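Local structure of salmonella plasmid virulence: SpvB (Salmonella typhimurium, 6P0X) at residues Pro160-Ala163 against Ser164-Ala167; Ala57-Thr60 against Ser61-Val64; Tyr313-Pro317 against Ile318-Leu322. The protein probably acts, as a whole protein, as a toxin that ADP-ribosylates arginine on host actin using NAD(+), the present chain being its N-terminal domain, whose own role is unknown. All coordinates share one frame; numbering follows the deposited sequence.

How the interactions relate
Along the chain, interaction 2 (57-64) comes first, then interaction 1 (160-167), and last interaction 3 (313-322). The first two are neighbours, their centres about 15 Å apart: strand 55-58 runs antiparallel to strand 165-175, and R58 joins them, its NE and backbone N meeting the carbonyl oxygens of T166 and A167. Interaction 3 lies apart, its centre about 31 Å from interaction 1 and 29 Å from interaction 2, where strands 304-314 and 321-328 form a hairpin. All three are surface turns at strand ends, showing how this strand-rich N-terminal domain, almost without helix, reverses its chain; the R58 bonds join two turns that are about a hundred residues apart in sequence.

Interaction 1: Pro160-Ala163 against Ser164-Ala167; sequences PQAA and SHTA
A162 and H165 meet across a tight turn through an apolar contact and a backbone bond. In the apolar contact, a CH-pi interaction, the CB of A162 sits over one face of the H165 imidazole, 3.9 Å from the ring centroid and closer to the rim than to the middle; its nearest ring atom is CG, at 3.8 Å from CB. The ring is turned into this position because H165 CG lies beside its own backbone N (chi1 -67°), and a side chain as short as alanine's methyl can rest against that face. Y67 also stacks on the imidazole, and ND1 lies within hydrogen-bonding reach of a glycerol, probably from the crystallisation liquor.

The backbone bond runs from H165 N to A162 O, 2.9 Å long and fairly straight (158° at the hydrogen), with the donor well above the carbonyl plane. It closes a type I beta turn, with A163 and S164 at the corner positions, in the connection between the antiparallel strands 156-159 and 165-175, just where the second begins. Both corner residues are small and exposed, so they put little bulk at the reversal.

A water supplies a further polar link. It lies 3.1 Å from A163 O, to which it appears to donate, and also contacts T166 OG1. That hydroxyl is hydrogen-bonded to S158 OG as well, which ties the buried threonine to the partner strand.

Interaction 2: Ala57-Thr60 against Ser61-Val64; sequences ARRT and SHGV
The guanidinium of R59 lies flat on the imidazole of H62, with centres 3.9 Å apart and planes inclined by 29°. The overlap is unequal: CZ is displaced toward the rim of the histidine ring, and the closest approach is NH2 to CE1, 3.2 Å. R59 spans the gap because its CG is anti to the backbone N and the chain runs out extended, carrying the flat group along the turn to the ring; a long arginine suits this. A salt bridge from NH1 to E72 holds the far end of the guanidinium.

S61 sits beside the stack. Its OG accepts a weak, bent bond from R59 NE, 2.8 Å long, and shares a hydrogen bond of 3.1 Å with H62 ND1, either atom possibly being the donor. A side chain as short as serine's thus meets both stacked groups, while S61 CB lies at the edge of the imidazole, in its plane.

The backbone beneath forms a type I beta turn from T60 to G63 just after strand 55-58, closed by G63 N to T60 O at 3.0 Å. Glycine suits the last position, since at its backbone angles (phi 108°) a CB would press on the preceding carbonyl oxygen. The T60 CA also gives a C-H...O contact to G63 O, 3.5 Å. The side chain of T60 packs against N275 and Y276 of a loop distant in sequence.

Interaction 3: Tyr313-Pro317 against Ile318-Leu322; sequences YDENP and ILTQL
Y313 offers one face of its ring to L322, whose CD1 stands above it toward the rim, 4.1 Å from the centroid in a CH-pi contact. L322 CB comes alongside the ring at CE1, 4.0 Å away. The methyl CG2 of T320 approaches CD1 of Y313 obliquely, at 3.5 Å, so two branched side chains of the returning segment pack against the aromatic group, one over its face and one obliquely. With CG of Y313 beside its backbone N (chi1 -70°), the ring is placed next to T320 and L322, and its hydroxyl is hydrogen-bonded to C286 O. E315 lies side by side with T320, its carboxylate held by R287 through a salt bridge and by the backbone N of Q268.

The backbones are joined by two hydrogen bonds between D314 and Q321, a hydrogen-bonded antiparallel pair: D314 N to Q321 O is 2.6 Å, nearly along the C=O axis, and Q321 N to D314 O is 3.1 Å. Y313 and L322 form the next, non-hydrogen-bonded pair.

At the reversal the side chain of N316 bonds to the backbone ahead of it. Its OD1 receives L319 N at 2.6 Å in a nearly straight bond, and I318 N more weakly at 2.7 Å. The amide reaches both because CG stands between the backbone N and the carbonyl carbon (chi1 68°). Asparagine suits this place, being short enough to fold back on its own chain. OD1 thus accepts from two successive backbone N-H groups, the weaker bond, to I318, making an Asx turn within the loop of the beta hairpin formed by strands 304-314 and 321-328.

Interaction 1: Pro160-Ala163 against Ser164-Ala167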
ATOM      1  N   PRO A 160      -9.816  12.111  -7.238  1.00 36.27           N
ATOM      2  CA  PRO A 160      -8.957  12.842  -8.184  1.00 31.18           C
ATOM      3  C   PRO A 160      -9.298  14.318  -8.294  1.00 34.10           C
ATOM      4  O   PRO A 160      -8.418  15.120  -8.624  1.00 34.25           O
ATOM      5  CB  PRO A 160      -9.189  12.099  -9.507  1.00 31.64           C
ATOM      6  CG  PRO A 160      -9.598  10.717  -9.079  1.00 33.22           C
ATOM      7  CD  PRO A 160     -10.455  10.942  -7.864  1.00 31.24           C
ATOM      8  N   GLN A 161     -10.545  14.702  -8.031  1.00 32.31           N
ATOM      9  CA  GLN A 161     -10.946  16.101  -8.091  1.00 34.04           C
ATOM     10  C   GLN A 161     -10.850  16.804  -6.741  1.00 36.16           C
ATOM     11  O   GLN A 161     -11.180  17.991  -6.654  1.00 39.23           O
ATOM     12  CB  GLN A 161     -12.381  16.218  -8.621  1.00 36.90           C
ATOM     13  CG  GLN A 161     -12.564  15.826 -10.081  1.00 50.37           C
ATOM     14  CD  GLN A 161     -11.379  16.197 -10.958  1.00 72.46           C
ATOM     15  OE1 GLN A 161     -10.789  15.337 -11.612  1.00 77.79           O
ATOM     16  NE2 GLN A 161     -11.032  17.482 -10.983  1.00 74.58           N
ATOM     17  N   ALA A 162     -10.405  16.110  -5.693  1.00 32.61           N
ATOM     18  CA  ALA A 162     -10.326  16.705  -4.354  1.00 37.90           C
ATOM     19  C   ALA A 162      -9.319  15.871  -3.553  1.00 38.41           C
ATOM     20  O   ALA A 162      -9.691  14.896  -2.898  1.00 30.40           O
ATOM     21  CB  ALA A 162     -11.679  16.752  -3.674  1.00 27.35           C
ATOM     22  N   ALA A 163      -8.045  16.271  -3.629  1.00 31.07           N
ATOM     23  CA  ALA A 163      -6.967  15.507  -3.005  1.00 32.28           C
ATOM     24  C   ALA A 163      -7.120  15.406  -1.492  1.00 36.31           C
ATOM     25  O   ALA A 163      -6.591  14.471  -0.879  1.00 39.36           O
ATOM     26  CB  ALA A 163      -5.616  16.131  -3.361  1.00 30.88           C
ATOM     27  N   SER A 164      -7.817  16.355  -0.866  1.00 33.66           N
ATOM     28  CA  SER A 164      -8.034  16.273   0.574  1.00 26.28           C
ATOM     29  C   SER A 164      -9.075  15.227   0.953  1.00 31.74           C
ATOM     30  O   SER A 164      -9.229  14.938   2.144  1.00 31.99           O
ATOM     31  CB  SER A 164      -8.454  17.633   1.136  1.00 27.17           C
ATOM     32  OG  SER A 164      -9.554  18.162   0.422  1.00 37.76           O
ATOM     33  N   HIS A 165      -9.800  14.670  -0.017  1.00 28.17           N
ATOM     34  CA  HIS A 165     -10.793  13.629   0.248  1.00 24.69           C
ATOM     35  C   HIS A 165     -10.121  12.275   0.067  1.00 27.98           C
ATOM     36  O   HIS A 165     -10.107  11.706  -1.024  1.00 30.25           O
ATOM     37  CB  HIS A 165     -11.994  13.777  -0.679  1.00 23.75           C
ATOM     38  CG  HIS A 165     -12.803  15.012  -0.441  1.00 27.91           C
ATOM     39  ND1 HIS A 165     -14.030  15.222  -1.034  1.00 29.47           N
ATOM     40  CD2 HIS A 165     -12.566  16.102   0.328  1.00 28.42           C
ATOM     41  CE1 HIS A 165     -14.512  16.390  -0.647  1.00 30.75           C
ATOM     42  NE2 HIS A 165     -13.643  16.943   0.182  1.00 32.36           N
ATOM     43  N   THR A 166      -9.568  11.741   1.151  1.00 26.66           N
ATOM     44  CA  THR A 166      -8.893  10.453   1.110  1.00 25.45           C
ATOM     45  C   THR A 166      -9.796   9.376   1.693  1.00 28.95           C
ATOM     46  O   THR A 166     -10.323   9.527   2.799  1.00 27.77           O
ATOM     47  CB  THR A 166      -7.564  10.502   1.865  1.00 22.97           C
ATOM     48  OG1 THR A 166      -6.631  11.296   1.126  1.00 27.21           O
ATOM     49  CG2 THR A 166      -6.995   9.095   2.041  1.00 20.35           C
ATOM     50  N   ALA A 167      -9.986   8.302   0.931  1.00 22.36           N
ATOM     51  CA  ALA A 167     -10.754   7.145   1.358  1.00 23.67           C
ATOM     52  C   ALA A 167      -9.894   6.099   2.049  1.00 22.69           C
ATOM     53  O   ALA A 167     -10.386   5.387   2.934  1.00 27.54           O
ATOM     54  CB  ALA A 167     -11.448   6.511   0.151  1.00 23.64           C
TER
HETATM   55  O   HOH W   1      -6.030  13.548   2.035  1.00 33.48           O

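Interaction 2: Ala57-Thr60 against Ser61-Val64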
ATOM      1  N   ALA A  57      -9.070   3.249   6.692  1.00 22.97           N
ATOM      2  CA  ALA A  57     -10.068   3.536   5.672  1.00 26.74           C
ATOM      3  C   ALA A  57     -11.283   4.224   6.273  1.00 24.77           C
ATOM      4  O   ALA A  57     -11.593   4.062   7.456  1.00 30.63           O
ATOM      5  CB  ALA A  57     -10.512   2.257   4.947  1.00 26.04           C
ATOM      6  N   ARG A  58     -11.966   4.999   5.437  1.00 25.83           N
ATOM      7  CA  ARG A  58     -13.254   5.563   5.807  1.00 22.87           C
ATOM      8  C   ARG A  58     -14.341   4.515   5.624  1.00 26.75           C
ATOM      9  O   ARG A  58     -14.324   3.742   4.660  1.00 20.71           O
ATOM     10  CB  ARG A  58     -13.569   6.798   4.964  1.00 20.62           C
ATOM     11  CG  ARG A  58     -12.641   7.971   5.218  1.00 22.47           C
ATOM     12  CD  ARG A  58     -13.143   9.226   4.525  1.00 21.86           C
ATOM     13  NE  ARG A  58     -12.172  10.309   4.628  1.00 26.75           N
ATOM     14  CZ  ARG A  58     -12.264  11.319   5.485  1.00 33.76           C
ATOM     15  NH1 ARG A  58     -13.297  11.399   6.314  1.00 31.00           N
ATOM     16  NH2 ARG A  58     -11.324  12.254   5.507  1.00 36.53           N
ATOM     17  N   ARG A  59     -15.277   4.481   6.566  1.00 23.24           N
ATOM     18  CA  ARG A  59     -16.369   3.524   6.505  1.00 20.84           C
ATOM     19  C   ARG A  59     -17.333   3.871   5.373  1.00 29.57           C
ATOM     20  O   ARG A  59     -17.569   5.042   5.065  1.00 24.83           O
ATOM     21  CB  ARG A  59     -17.114   3.504   7.838  1.00 23.18           C
ATOM     22  CG  ARG A  59     -17.979   2.280   8.053  1.00 22.90           C
ATOM     23  CD  ARG A  59     -18.801   2.410   9.319  1.00 23.86           C
ATOM     24  NE  ARG A  59     -19.488   1.164   9.642  1.00 34.73           N
ATOM     25  CZ  ARG A  59     -20.239   0.980  10.721  1.00 31.44           C
ATOM     26  NH1 ARG A  59     -20.411   1.965  11.594  1.00 30.48           N
ATOM     27  NH2 ARG A  59     -20.820  -0.191  10.926  1.00 28.04           N
ATOM     28  N   THR A  60     -17.894   2.831   4.745  1.00 28.78           N
ATOM     29  CA  THR A  60     -18.912   3.014   3.717  1.00 30.34           C
ATOM     30  C   THR A  60     -20.212   2.274   3.996  1.00 29.34           C
ATOM     31  O   THR A  60     -21.220   2.591   3.358  1.00 29.18           O
ATOM     32  CB  THR A  60     -18.398   2.557   2.342  1.00 29.85           C
ATOM     33  OG1 THR A  60     -18.050   1.168   2.392  1.00 31.24           O
ATOM     34  CG2 THR A  60     -17.180   3.370   1.923  1.00 22.95           C
ATOM     35  N   SER A  61     -20.221   1.317   4.929  1.00 32.37           N
ATOM     36  CA  SER A  61     -21.405   0.489   5.152  1.00 38.06           C
ATOM     37  C   SER A  61     -22.631   1.326   5.502  1.00 47.21           C
ATOM     38  O   SER A  61     -23.755   0.972   5.125  1.00 44.74           O
ATOM     39  CB  SER A  61     -21.117  -0.543   6.242  1.00 34.64           C
ATOM     40  OG  SER A  61     -20.886   0.086   7.489  1.00 40.73           O
ATOM     41  N   HIS A  62     -22.447   2.422   6.243  1.00 45.50           N
ATOM     42  CA  HIS A  62     -23.546   3.304   6.622  1.00 48.66           C
ATOM     43  C   HIS A  62     -23.639   4.534   5.725  1.00 47.49           C
ATOM     44  O   HIS A  62     -24.040   5.606   6.185  1.00 62.69           O
ATOM     45  CB  HIS A  62     -23.420   3.729   8.086  1.00 57.49           C
ATOM     46  CG  HIS A  62     -23.712   2.634   9.064  1.00 63.96           C
ATOM     47  ND1 HIS A  62     -23.333   1.324   8.857  1.00 65.30           N
ATOM     48  CD2 HIS A  62     -24.352   2.654  10.257  1.00 65.65           C
ATOM     49  CE1 HIS A  62     -23.727   0.586   9.880  1.00 65.93           C
ATOM     50  NE2 HIS A  62     -24.347   1.370  10.743  1.00 68.06           N
ATOM     51  N   GLY A  63     -23.312   4.389   4.452  1.00 36.03           N
ATOM     52  CA  GLY A  63     -23.385   5.462   3.485  1.00 31.17           C
ATOM     53  C   GLY A  63     -22.007   5.959   3.074  1.00 33.15           C
ATOM     54  O   GLY A  63     -21.014   5.815   3.792  1.00 35.18           O
ATOM     55  N   VAL A  64     -21.967   6.562   1.889  1.00 29.67           N
ATOM     56  CA  VAL A  64     -20.719   7.109   1.347  1.00 31.38           C
ATOM     57  C   VAL A  64     -20.183   8.181   2.288  1.00 26.84           C
ATOM     58  O   VAL A  64     -20.957   9.043   2.747  1.00 31.53           O
ATOM     59  CB  VAL A  64     -20.956   7.687  -0.059  1.00 30.43           C
ATOM     60  CG1 VAL A  64     -19.759   8.497  -0.516  1.00 24.35           C
ATOM     61  CG2 VAL A  64     -21.260   6.574  -1.046  1.00 41.37           C
TER

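Interaction 3: Tyr313-Pro317 against Ile318-Leu322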
ATOM      1  N   TYR A 313      -2.933 -16.220 -15.913  1.00 29.70           N
ATOM      2  CA  TYR A 313      -4.336 -15.871 -15.767  1.00 34.61           C
ATOM      3  C   TYR A 313      -5.141 -16.389 -16.947  1.00 37.15           C
ATOM      4  O   TYR A 313      -4.636 -16.500 -18.068  1.00 32.19           O
ATOM      5  CB  TYR A 313      -4.544 -14.352 -15.702  1.00 28.27           C
ATOM      6  CG  TYR A 313      -4.049 -13.678 -14.450  1.00 27.07           C
ATOM      7  CD1 TYR A 313      -4.852 -13.595 -13.321  1.00 25.52           C
ATOM      8  CD2 TYR A 313      -2.791 -13.097 -14.405  1.00 27.96           C
ATOM      9  CE1 TYR A 313      -4.408 -12.968 -12.177  1.00 30.38           C
ATOM     10  CE2 TYR A 313      -2.339 -12.468 -13.269  1.00 33.76           C
ATOM     11  CZ  TYR A 313      -3.152 -12.407 -12.155  1.00 31.13           C
ATOM     12  OH  TYR A 313      -2.708 -11.781 -11.016  1.00 35.79           O
ATOM     13  N   ASP A 314      -6.411 -16.685 -16.684  1.00 39.21           N
ATOM     14  CA  ASP A 314      -7.401 -16.844 -17.744  1.00 37.16           C
ATOM     15  C   ASP A 314      -8.004 -15.462 -17.961  1.00 37.67           C
ATOM     16  O   ASP A 314      -8.817 -15.000 -17.159  1.00 35.06           O
ATOM     17  CB  ASP A 314      -8.468 -17.860 -17.353  1.00 45.53           C
ATOM     18  CG  ASP A 314      -7.956 -19.286 -17.371  1.00 70.93           C
ATOM     19  OD1 ASP A 314      -7.116 -19.615 -18.236  1.00 85.24           O
ATOM     20  OD2 ASP A 314      -8.397 -20.083 -16.514  1.00 76.63           O
ATOM     21  N   GLU A 315      -7.602 -14.789 -19.036  1.00 34.78           N
ATOM     22  CA  GLU A 315      -8.068 -13.435 -19.306  1.00 37.10           C
ATOM     23  C   GLU A 315      -9.199 -13.464 -20.317  1.00 42.10           C
ATOM     24  O   GLU A 315      -9.087 -14.102 -21.368  1.00 48.43           O
ATOM     25  CB  GLU A 315      -6.968 -12.514 -19.831  1.00 43.49           C
ATOM     26  CG  GLU A 315      -6.066 -11.917 -18.783  1.00 53.26           C
ATOM     27  CD  GLU A 315      -5.451 -10.611 -19.271  1.00 57.14           C
ATOM     28  OE1 GLU A 315      -4.248 -10.593 -19.601  1.00 55.57           O
ATOM     29  OE2 GLU A 315      -6.195  -9.605 -19.348  1.00 54.22           O
ATOM     30  N   ASN A 316     -10.274 -12.758 -19.996  1.00 36.27           N
ATOM     31  CA  ASN A 316     -11.390 -12.565 -20.906  1.00 42.28           C
ATOM     32  C   ASN A 316     -12.109 -11.286 -20.496  1.00 44.26           C
ATOM     33  O   ASN A 316     -11.891 -10.778 -19.389  1.00 35.47           O
ATOM     34  CB  ASN A 316     -12.333 -13.783 -20.887  1.00 44.64           C
ATOM     35  CG  ASN A 316     -13.067 -13.944 -19.573  1.00 52.65           C
ATOM     36  OD1 ASN A 316     -13.864 -13.095 -19.180  1.00 58.12           O
ATOM     37  ND2 ASN A 316     -12.792 -15.042 -18.876  1.00 58.74           N
ATOM     38  N   PRO A 317     -12.949 -10.727 -21.372  1.00 36.79           N
ATOM     39  CA  PRO A 317     -13.616  -9.461 -21.024  1.00 36.43           C
ATOM     40  C   PRO A 317     -14.602  -9.570 -19.870  1.00 34.64           C
ATOM     41  O   PRO A 317     -14.917  -8.540 -19.263  1.00 52.61           O
ATOM     42  CB  PRO A 317     -14.327  -9.068 -22.326  1.00 39.42           C
ATOM     43  CG  PRO A 317     -13.563  -9.778 -23.404  1.00 41.50           C
ATOM     44  CD  PRO A 317     -13.127 -11.071 -22.794  1.00 39.91           C
ATOM     45  N   ILE A 318     -15.090 -10.767 -19.537  1.00 34.45           N
ATOM     46  CA  ILE A 318     -16.046 -10.903 -18.439  1.00 33.10           C
ATOM     47  C   ILE A 318     -15.333 -10.936 -17.092  1.00 36.70           C
ATOM     48  O   ILE A 318     -15.656 -10.161 -16.186  1.00 39.70           O
ATOM     49  CB  ILE A 318     -16.924 -12.151 -18.647  1.00 34.33           C
ATOM     50  CG1 ILE A 318     -17.692 -12.040 -19.962  1.00 39.05           C
ATOM     51  CG2 ILE A 318     -17.889 -12.326 -17.485  1.00 33.62           C
ATOM     52  CD1 ILE A 318     -18.445 -13.296 -20.336  1.00 41.22           C
ATOM     53  N   LEU A 319     -14.357 -11.827 -16.934  1.00 38.34           N
ATOM     54  CA  LEU A 319     -13.628 -11.948 -15.680  1.00 37.39           C
ATOM     55  C   LEU A 319     -12.236 -12.487 -15.970  1.00 37.96           C
ATOM     56  O   LEU A 319     -12.031 -13.262 -16.909  1.00 47.46           O
ATOM     57  CB  LEU A 319     -14.331 -12.882 -14.684  1.00 48.09           C
ATOM     58  CG  LEU A 319     -13.762 -14.311 -14.635  1.00 58.58           C
ATOM     59  CD1 LEU A 319     -13.403 -14.728 -13.220  1.00 66.99           C
ATOM     60  CD2 LEU A 319     -14.700 -15.325 -15.269  1.00 53.75           C
ATOM     61  N   THR A 320     -11.276 -12.043 -15.174  1.00 35.21           N
ATOM     62  CA  THR A 320      -9.938 -12.611 -15.182  1.00 32.93           C
ATOM     63  C   THR A 320      -9.771 -13.488 -13.950  1.00 29.52           C
ATOM     64  O   THR A 320     -10.051 -13.050 -12.830  1.00 28.58           O
ATOM     65  CB  THR A 320      -8.876 -11.514 -15.210  1.00 32.83           C
ATOM     66  OG1 THR A 320      -8.950 -10.823 -16.464  1.00 30.31           O
ATOM     67  CG2 THR A 320      -7.501 -12.124 -15.062  1.00 31.02           C
ATOM     68  N   GLN A 321      -9.315 -14.721 -14.158  1.00 30.12           N
ATOM     69  CA  GLN A 321      -9.133 -15.679 -13.077  1.00 26.23           C
ATOM     70  C   GLN A 321      -7.711 -16.217 -13.113  1.00 26.37           C
ATOM     71  O   GLN A 321      -7.228 -16.636 -14.170  1.00 28.45           O
ATOM     72  CB  GLN A 321     -10.130 -16.837 -13.193  1.00 31.86           C
ATOM     73  CG  GLN A 321     -10.106 -17.797 -12.013  1.00 36.13           C
ATOM     74  CD  GLN A 321     -10.707 -17.190 -10.762  1.00 35.76           C
ATOM     75  OE1 GLN A 321     -11.749 -16.539 -10.817  1.00 39.32           O
ATOM     76  NE2 GLN A 321     -10.049 -17.396  -9.627  1.00 31.02           N
ATOM     77  N   LEU A 322      -7.051 -16.218 -11.958  1.00 30.25           N
ATOM     78  CA  LEU A 322      -5.720 -16.799 -11.868  1.00 27.47           C
ATOM     79  C   LEU A 322      -5.808 -18.304 -12.067  1.00 28.34           C
ATOM     80  O   LEU A 322      -6.620 -18.981 -11.428  1.00 30.88           O
ATOM     81  CB  LEU A 322      -5.083 -16.489 -10.514  1.00 26.47           C
ATOM     82  CG  LEU A 322      -3.714 -17.141 -10.300  1.00 31.09           C
ATOM     83  CD1 LEU A 322      -2.621 -16.280 -10.917  1.00 26.92           C
ATOM     84  CD2 LEU A 322      -3.436 -17.398  -8.823  1.00 33.48           C
TER